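Local coordinates for tartronate semialdehyde reductase (Salmonella typhimurium, PDB 1VPD), which probably reduces tartronate semialdehyde to D-glycerate with NADH or NADPH, the last step of the route from galactarate to D-glycerate, at residues Thr67-Ser72 and Lys76-Gly81; Leu154-Ala157 and Ser161-His164; Leu205-Ile210 and Lys223-Met228. All blocks are in the same frame, centred on the assembly; numbering follows the deposited sequence. Where two conformers were deposited one is given.

Interaction 1: Thr67-Ser72 and Lys76-Gly81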
loop_
_atom_site.group_PDB
_atom_site.type_symbol
_atom_site.label_atom_id
_atom_site.label_comp_id
_atom_site.label_asym_id
_atom_site.label_seq_id
_atom_site.Cartn_x
_atom_site.Cartn_y
_atom_site.Cartn_z
ATOM N N THR A 67 -7.052 9.605 1.475
ATOM C CA THR A 67 -7.016 8.654 2.594
ATOM C C THR A 67 -5.937 7.622 2.308
ATOM O O THR A 67 -5.756 7.230 1.166
ATOM C CB THR A 67 -8.354 7.951 2.826
ATOM O OG1 THR A 67 -8.925 7.508 1.577
ATOM C CG2 THR A 67 -9.385 8.920 3.417
HETATM N N MSE A 68 -5.210 7.224 3.344
HETATM C CA MSE A 68 -4.213 6.159 3.252
HETATM C C MSE A 68 -4.396 5.308 4.501
HETATM O O MSE A 68 -3.793 5.568 5.544
HETATM C CB MSE A 68 -2.795 6.727 3.120
HETATM C CG MSE A 68 -1.633 5.703 3.079
HETATM SE SE MSE A 68 -2.002 4.258 1.933
HETATM C CE MSE A 68 -0.906 4.658 0.477
ATOM N N LEU A 69 -5.248 4.291 4.377
ATOM C CA LEU A 69 -5.709 3.488 5.497
ATOM C C LEU A 69 -5.532 1.984 5.193
ATOM O O LEU A 69 -5.299 1.618 4.040
ATOM C CB LEU A 69 -7.166 3.825 5.787
ATOM C CG LEU A 69 -7.406 5.297 6.166
ATOM C CD1 LEU A 69 -8.890 5.659 6.087
ATOM C CD2 LEU A 69 -6.842 5.558 7.558
ATOM N N PRO A 70 -5.593 1.141 6.222
ATOM C CA PRO A 70 -5.219 -0.269 6.052
ATOM C C PRO A 70 -6.154 -1.156 5.235
ATOM O O PRO A 70 -5.653 -2.110 4.626
ATOM C CB PRO A 70 -5.152 -0.807 7.489
ATOM C CG PRO A 70 -5.369 0.306 8.402
ATOM C CD PRO A 70 -5.874 1.462 7.632
ATOM N N ASN A 71 -7.464 -0.912 5.264
ATOM C CA ASN A 71 -8.431 -1.854 4.705
ATOM C C ASN A 71 -9.805 -1.211 4.539
ATOM O O ASN A 71 -10.021 -0.058 4.969
ATOM C CB ASN A 71 -8.518 -3.123 5.578
ATOM C CG ASN A 71 -8.844 -2.808 7.008
ATOM O OD1 ASN A 71 -9.623 -1.892 7.278
ATOM N ND2 ASN A 71 -8.205 -3.512 7.948
ATOM N N SER A 72 -10.725 -1.933 3.920
ATOM C CA SER A 72 -12.040 -1.370 3.646
ATOM C C SER A 72 -12.808 -0.915 4.895
ATOM O O SER A 72 -13.388 0.162 4.863
ATOM C CB SER A 72 -12.883 -2.355 2.829
ATOM O OG SER A 72 -14.250 -1.997 2.850
ATOM N N LYS A 76 -14.257 2.833 5.070
ATOM C CA LYS A 76 -15.704 3.017 5.220
ATOM C C LYS A 76 -16.035 3.858 6.448
ATOM O O LYS A 76 -16.900 4.746 6.386
ATOM C CB LYS A 76 -16.418 1.673 5.280
ATOM C CG LYS A 76 -16.538 0.985 3.939
ATOM C CD LYS A 76 -17.376 -0.277 4.016
ATOM C CE LYS A 76 -17.482 -0.927 2.627
ATOM N NZ LYS A 76 -18.136 -2.265 2.712
ATOM N N GLU A 77 -15.355 3.612 7.560
ATOM C CA GLU A 77 -15.595 4.400 8.785
ATOM C C GLU A 77 -15.207 5.878 8.578
ATOM O O GLU A 77 -15.968 6.780 8.926
ATOM C CB GLU A 77 -14.872 3.815 10.000
ATOM C CG GLU A 77 -15.196 4.517 11.322
ATOM C CD GLU A 77 -16.676 4.496 11.690
ATOM O OE1 GLU A 77 -17.419 3.601 11.250
ATOM O OE2 GLU A 77 -17.111 5.386 12.441
ATOM N N VAL A 78 -14.044 6.127 7.989
ATOM C CA VAL A 78 -13.575 7.482 7.759
ATOM C C VAL A 78 -14.431 8.224 6.709
ATOM O O VAL A 78 -14.733 9.419 6.863
ATOM C CB VAL A 78 -12.078 7.488 7.363
ATOM C CG1 VAL A 78 -11.665 8.807 6.727
ATOM C CG2 VAL A 78 -11.205 7.188 8.582
ATOM N N ALA A 79 -14.816 7.522 5.654
ATOM C CA ALA A 79 -15.516 8.147 4.541
ATOM C C ALA A 79 -17.004 8.307 4.812
ATOM O O ALA A 79 -17.591 9.326 4.428
ATOM C CB ALA A 79 -15.291 7.358 3.241
ATOM N N LEU A 80 -17.613 7.309 5.455
ATOM C CA LEU A 80 -19.073 7.201 5.542
ATOM C C LEU A 80 -19.645 7.228 6.947
ATOM O O LEU A 80 -20.854 7.380 7.121
ATOM C CB LEU A 80 -19.539 5.905 4.861
ATOM C CG LEU A 80 -19.046 5.655 3.443
ATOM C CD1 LEU A 80 -19.648 4.366 2.934
ATOM C CD2 LEU A 80 -19.410 6.815 2.537
ATOM N N GLY A 81 -18.790 7.099 7.944
ATOM C CA GLY A 81 -19.226 6.861 9.308
ATOM C C GLY A 81 -19.540 8.155 10.029
ATOM O O GLY A 81 -19.545 9.226 9.436
HETATM O O HOH W 1 -15.730 -3.338 4.683
#
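Ser72 O accepts the amide of Lys76 in a nearly straight bond, N to O 2.8 Å with 170° at the hydrogen, an i to i+4 bond in the first turn of helix 72-80, whose N-cap position is held by Asn71. Beside this bond the Lys76 chain, extended beyond CG, runs alongside the Ser72 hydroxyl, and in the conformer given its CE lies 3.4 Å from Ser72 OG. In that conformer the hydroxyl is turned anti to its own backbone N (chi1 165°) and meets a water at 2.7 Å from OG; the same water accepts a weak bond from Lys76 NZ, whose stronger partner is the carboxylate of Glu108 on helix 103-114. Val78 supplies the apolar part, with CG2 at 3.7 Å from Leu69 CD1 and CG1 at 4.0 Å from Thr67 CG2. Thr67 OG1 is hydrogen-bonded to Asp97, and CG2 is the branch that meets the valine. The Val78 side chain also approaches Ile11, at the end of strand 7-11 and within the predicted NAD(+)-binding segment of the Rossmann-type domain. Methyl packing thus seats the helix against the end of strand 64-67, while the ammonium charge of Lys76 is probably balanced mainly by Glu108.

Interaction 2: Leu154-Ala157 and Ser161-His164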
loop_
_atom_site.group_PDB
_atom_site.type_symbol
_atom_site.label_atom_id
_atom_site.label_comp_id
_atom_site.label_asym_id
_atom_site.label_seq_id
_atom_site.Cartn_x
_atom_site.Cartn_y
_atom_site.Cartn_z
ATOM N N LEU A 154 -1.250 16.559 -8.298
ATOM C CA LEU A 154 -1.267 16.340 -6.861
ATOM C C LEU A 154 -0.743 14.927 -6.565
ATOM O O LEU A 154 0.102 14.738 -5.695
ATOM C CB LEU A 154 -2.695 16.465 -6.329
ATOM C CG LEU A 154 -2.904 16.069 -4.856
ATOM C CD1 LEU A 154 -2.078 16.933 -3.920
ATOM C CD2 LEU A 154 -4.362 16.118 -4.478
HETATM N N MSE A 155 -1.279 13.943 -7.280
HETATM C CA MSE A 155 -0.833 12.550 -7.071
HETATM C C MSE A 155 0.640 12.379 -7.458
HETATM O O MSE A 155 1.413 11.685 -6.772
HETATM C CB MSE A 155 -1.727 11.576 -7.847
HETATM C CG MSE A 155 -3.129 11.466 -7.281
HETATM SE SE MSE A 155 -4.263 10.173 -8.174
HETATM C CE MSE A 155 -4.604 11.121 -9.873
ATOM N N LYS A 156 1.039 13.026 -8.552
ATOM C CA LYS A 156 2.409 12.917 -9.067
ATOM C C LYS A 156 3.444 13.504 -8.113
ATOM O O LYS A 156 4.597 13.101 -8.133
ATOM C CB LYS A 156 2.522 13.541 -10.464
ATOM C CG LYS A 156 3.872 13.376 -11.133
ATOM C CD LYS A 156 4.136 11.921 -11.549
ATOM C CE LYS A 156 5.471 11.786 -12.294
ATOM N NZ LYS A 156 6.635 12.154 -11.420
ATOM N N ALA A 157 3.041 14.444 -7.260
ATOM C CA ALA A 157 3.947 14.991 -6.257
ATOM C C ALA A 157 4.473 13.969 -5.247
ATOM O O ALA A 157 5.479 14.225 -4.569
ATOM C CB ALA A 157 3.281 16.165 -5.523
ATOM N N SER A 161 5.385 7.701 -10.995
ATOM C CA SER A 161 4.477 7.338 -12.070
ATOM C C SER A 161 3.035 7.353 -11.555
ATOM O O SER A 161 2.777 6.869 -10.467
ATOM C CB SER A 161 4.794 5.919 -12.584
ATOM O OG SER A 161 3.856 5.517 -13.557
ATOM N N VAL A 162 2.120 7.925 -12.332
ATOM C CA VAL A 162 0.691 7.914 -12.035
ATOM C C VAL A 162 -0.064 7.527 -13.296
ATOM O O VAL A 162 -0.017 8.243 -14.304
ATOM C CB VAL A 162 0.193 9.272 -11.501
ATOM C CG1 VAL A 162 -1.287 9.217 -11.179
ATOM C CG2 VAL A 162 0.984 9.694 -10.273
ATOM N N VAL A 163 -0.727 6.376 -13.264
ATOM C CA VAL A 163 -1.355 5.805 -14.455
ATOM C C VAL A 163 -2.834 5.492 -14.218
ATOM O O VAL A 163 -3.206 4.860 -13.226
ATOM C CB VAL A 163 -0.610 4.511 -14.894
ATOM C CG1 VAL A 163 -1.385 3.759 -15.974
ATOM C CG2 VAL A 163 0.811 4.833 -15.330
ATOM N N HIS A 164 -3.683 5.904 -15.149
ATOM C CA HIS A 164 -5.104 5.637 -15.121
ATOM C C HIS A 164 -5.369 4.261 -15.737
ATOM O O HIS A 164 -5.011 4.008 -16.889
ATOM C CB HIS A 164 -5.812 6.733 -15.922
ATOM C CG HIS A 164 -7.301 6.665 -15.899
ATOM N ND1 HIS A 164 -8.040 6.515 -14.747
ATOM C CD2 HIS A 164 -8.201 6.773 -16.897
ATOM C CE1 HIS A 164 -9.327 6.524 -15.034
ATOM N NE2 HIS A 164 -9.455 6.679 -16.334
#
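Val162 points from the strand toward the last turn of helix 145-156 and divides its two methyls between Met155 and Lys156. Met155, a selenomethionine here, can be followed outward. Its CB lies 4.1 Å from Val162 CG1 and equally far from CG2, and so sits over the fork between the two methyls. CG and SE continue past the valine without close contact, across its direction, and the bend at chi3 (-72°) brings the terminal CE back to 4.0 Å from Val162 CG1, the two side chains crossing at about a right angle. The other methyl, CG2, rests against the helix backbone itself, 3.7 Å from Lys156 CA. Lys156 adds its aliphatic part, with CD 4.1 Å from Val162 CG2, and bends twice so that CE passes near the amide of Ser161 and NZ reaches the carbonyl oxygen of Ala159. The ammonium group is thereby tied to the intervening loop while CD packs against the CG2 methyl. Helix 145-156 and strand 161-166 are the last two elements of a beta-alpha-beta crossover from strand 137-142; Val139 and Val141 of that strand, with Phe148 and Tyr152 of the helix, also touch Val162.

Interaction 3: Leu205-Ile210 and Lys223-Met228; sequences LVYQAI and KAPMVM
The ring of Tyr207 reaches across to three residues of the facing helix. Ala224 CB stands over one face in a CH-pi contact, 4.2 Å from the ring centroid and 24° off the ring normal, displaced toward the rim so that its nearest ring atom is CD1 at 3.9 Å. Met228, a selenomethionine, brings its terminal CE obliquely to 4.0 Å from Tyr207 CD2; the bend at chi3 directs this methyl toward the ring. Pro225 CG lies farther off, 4.3 Å from Tyr207 OH and also oblique. With CG of the tyrosine anti to the backbone N (chi1 168°), the ring is directed toward helix 218-228, and its far end is anchored by a hydrogen bond of OH with Asp221 OD1, one turn before Pro225 on that helix. The hydroxyl thus has a polar partner within an otherwise apolar contact, and that bond probably limits how far the ring can shift over Ala224. The short segments 205-210 and 223-228 run antiparallel, at 172° with axes 11.1 Å apart, a spacing bridged by the large ring. In this helical C-terminal domain, helix 170-198 packs against both helices: Met189 touches Ala224, and Leu193 and Ala196 touch Val206.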
loop_
_atom_site.group_PDB
_atom_site.type_symbol
_atom_site.label_atom_id
_atom_site.label_comp_id
_atom_site.label_asym_id
_atom_site.label_seq_id
_atom_site.Cartn_x
_atom_site.Cartn_y
_atom_site.Cartn_z
ATOM N N LEU A 205 26.935 -13.709 -1.951
ATOM C CA LEU A 205 27.580 -13.882 -3.246
ATOM C C LEU A 205 26.536 -14.228 -4.335
ATOM O O LEU A 205 26.617 -13.723 -5.450
ATOM C CB LEU A 205 28.661 -14.945 -3.176
ATOM C CG LEU A 205 29.808 -14.664 -2.200
ATOM C CD1 LEU A 205 30.808 -15.816 -2.243
ATOM C CD2 LEU A 205 30.482 -13.345 -2.536
ATOM N N VAL A 206 25.525 -15.020 -3.983
ATOM C CA VAL A 206 24.432 -15.327 -4.921
ATOM C C VAL A 206 23.722 -14.026 -5.316
ATOM O O VAL A 206 23.552 -13.729 -6.496
ATOM C CB VAL A 206 23.417 -16.325 -4.327
ATOM C CG1 VAL A 206 22.151 -16.426 -5.237
ATOM C CG2 VAL A 206 24.065 -17.701 -4.114
ATOM N N TYR A 207 23.341 -13.233 -4.313
ATOM C CA TYR A 207 22.692 -11.949 -4.542
ATOM C C TYR A 207 23.538 -11.064 -5.444
ATOM O O TYR A 207 23.058 -10.561 -6.458
ATOM C CB TYR A 207 22.382 -11.238 -3.219
ATOM C CG TYR A 207 21.975 -9.803 -3.388
ATOM C CD1 TYR A 207 20.868 -9.448 -4.155
ATOM C CD2 TYR A 207 22.712 -8.779 -2.791
ATOM C CE1 TYR A 207 20.501 -8.127 -4.316
ATOM C CE2 TYR A 207 22.349 -7.454 -2.953
ATOM C CZ TYR A 207 21.253 -7.126 -3.711
ATOM O OH TYR A 207 20.903 -5.794 -3.867
ATOM N N GLN A 208 24.816 -10.901 -5.111
ATOM C CA GLN A 208 25.690 -10.074 -5.948
ATOM C C GLN A 208 25.788 -10.589 -7.381
ATOM O O GLN A 208 25.816 -9.799 -8.336
ATOM C CB GLN A 208 27.113 -10.040 -5.349
ATOM C CG GLN A 208 27.222 -9.355 -3.986
ATOM C CD GLN A 208 28.584 -9.550 -3.352
ATOM O OE1 GLN A 208 29.609 -9.481 -4.034
ATOM N NE2 GLN A 208 28.604 -9.799 -2.053
ATOM N N ALA A 209 25.853 -11.911 -7.511
ATOM C CA ALA A 209 26.033 -12.552 -8.803
ATOM C C ALA A 209 24.815 -12.465 -9.709
ATOM O O ALA A 209 24.976 -12.358 -10.918
ATOM C CB ALA A 209 26.439 -14.003 -8.614
ATOM N N ILE A 210 23.605 -12.494 -9.144
ATOM C CA ILE A 210 22.392 -12.580 -9.970
ATOM C C ILE A 210 21.624 -11.272 -10.113
ATOM O O ILE A 210 20.741 -11.167 -10.963
ATOM C CB ILE A 210 21.444 -13.692 -9.466
ATOM C CG1 ILE A 210 20.731 -13.285 -8.162
ATOM C CG2 ILE A 210 22.203 -15.000 -9.317
ATOM C CD1 ILE A 210 19.720 -14.333 -7.659
ATOM N N LYS A 223 14.770 -6.341 -0.549
ATOM C CA LYS A 223 14.517 -7.328 0.496
ATOM C C LYS A 223 15.664 -8.285 0.782
ATOM O O LYS A 223 15.785 -8.734 1.925
ATOM C CB LYS A 223 13.227 -8.098 0.194
ATOM C CG LYS A 223 11.993 -7.224 0.017
ATOM C CD LYS A 223 11.779 -6.241 1.170
ATOM C CE LYS A 223 10.411 -5.600 1.131
ATOM N NZ LYS A 223 10.203 -4.713 2.326
ATOM N N ALA A 224 16.529 -8.582 -0.186
ATOM C CA ALA A 224 17.633 -9.512 0.102
ATOM C C ALA A 224 18.540 -8.973 1.212
ATOM O O ALA A 224 18.893 -9.718 2.131
ATOM C CB ALA A 224 18.443 -9.903 -1.147
ATOM N N PRO A 225 18.911 -7.696 1.148
ATOM C CA PRO A 225 19.717 -7.114 2.235
ATOM C C PRO A 225 19.022 -7.196 3.595
ATOM O O PRO A 225 19.696 -7.510 4.592
ATOM C CB PRO A 225 19.940 -5.672 1.765
ATOM C CG PRO A 225 19.863 -5.782 0.272
ATOM C CD PRO A 225 18.698 -6.724 0.063
HETATM N N MSE A 226 17.709 -6.954 3.642
HETATM C CA MSE A 226 16.959 -7.023 4.895
HETATM C C MSE A 226 17.005 -8.424 5.480
HETATM O O MSE A 226 17.272 -8.605 6.667
HETATM C CB MSE A 226 15.508 -6.572 4.692
HETATM C CG MSE A 226 15.372 -5.109 4.312
HETATM SE SE MSE A 226 13.522 -4.523 4.162
HETATM C CE MSE A 226 12.912 -4.805 6.004
ATOM N N VAL A 227 16.722 -9.432 4.654
ATOM C CA VAL A 227 16.788 -10.810 5.115
ATOM C C VAL A 227 18.178 -11.131 5.667
ATOM O O VAL A 227 18.303 -11.673 6.759
ATOM C CB VAL A 227 16.438 -11.809 3.984
ATOM C CG1 VAL A 227 16.653 -13.238 4.452
ATOM C CG2 VAL A 227 15.006 -11.617 3.517
HETATM N N MSE A 228 19.219 -10.803 4.913
HETATM C CA MSE A 228 20.544 -11.242 5.280
HETATM C C MSE A 228 21.023 -10.515 6.545
HETATM O O MSE A 228 21.766 -11.097 7.336
HETATM C CB MSE A 228 21.515 -11.064 4.108
HETATM C CG MSE A 228 21.224 -12.022 2.961
HETATM SE SE MSE A 228 22.590 -11.936 1.625
HETATM C CE MSE A 228 22.158 -10.259 0.884
#

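In the fold
From the N terminus, the three contacts follow one another in series, none nested in or crossing another. Interaction 1 comes first, closing the short passage from strand 64-67 into helix 72-80 within the Rossmann-type domain. Interaction 2 closes the short connection between helix 145-156 and strand 161-166, the outermost strand at one end of the same sheet; its centre lies about 21 Å from that of interaction 1. The chain then enters the long helix 170-198 and the helical second domain, where interaction 3 closes the longer connection between helices 203-210 and 218-228. Centres of interactions 1 and 3 are about 37 Å apart, on opposite sides of the chain's centre.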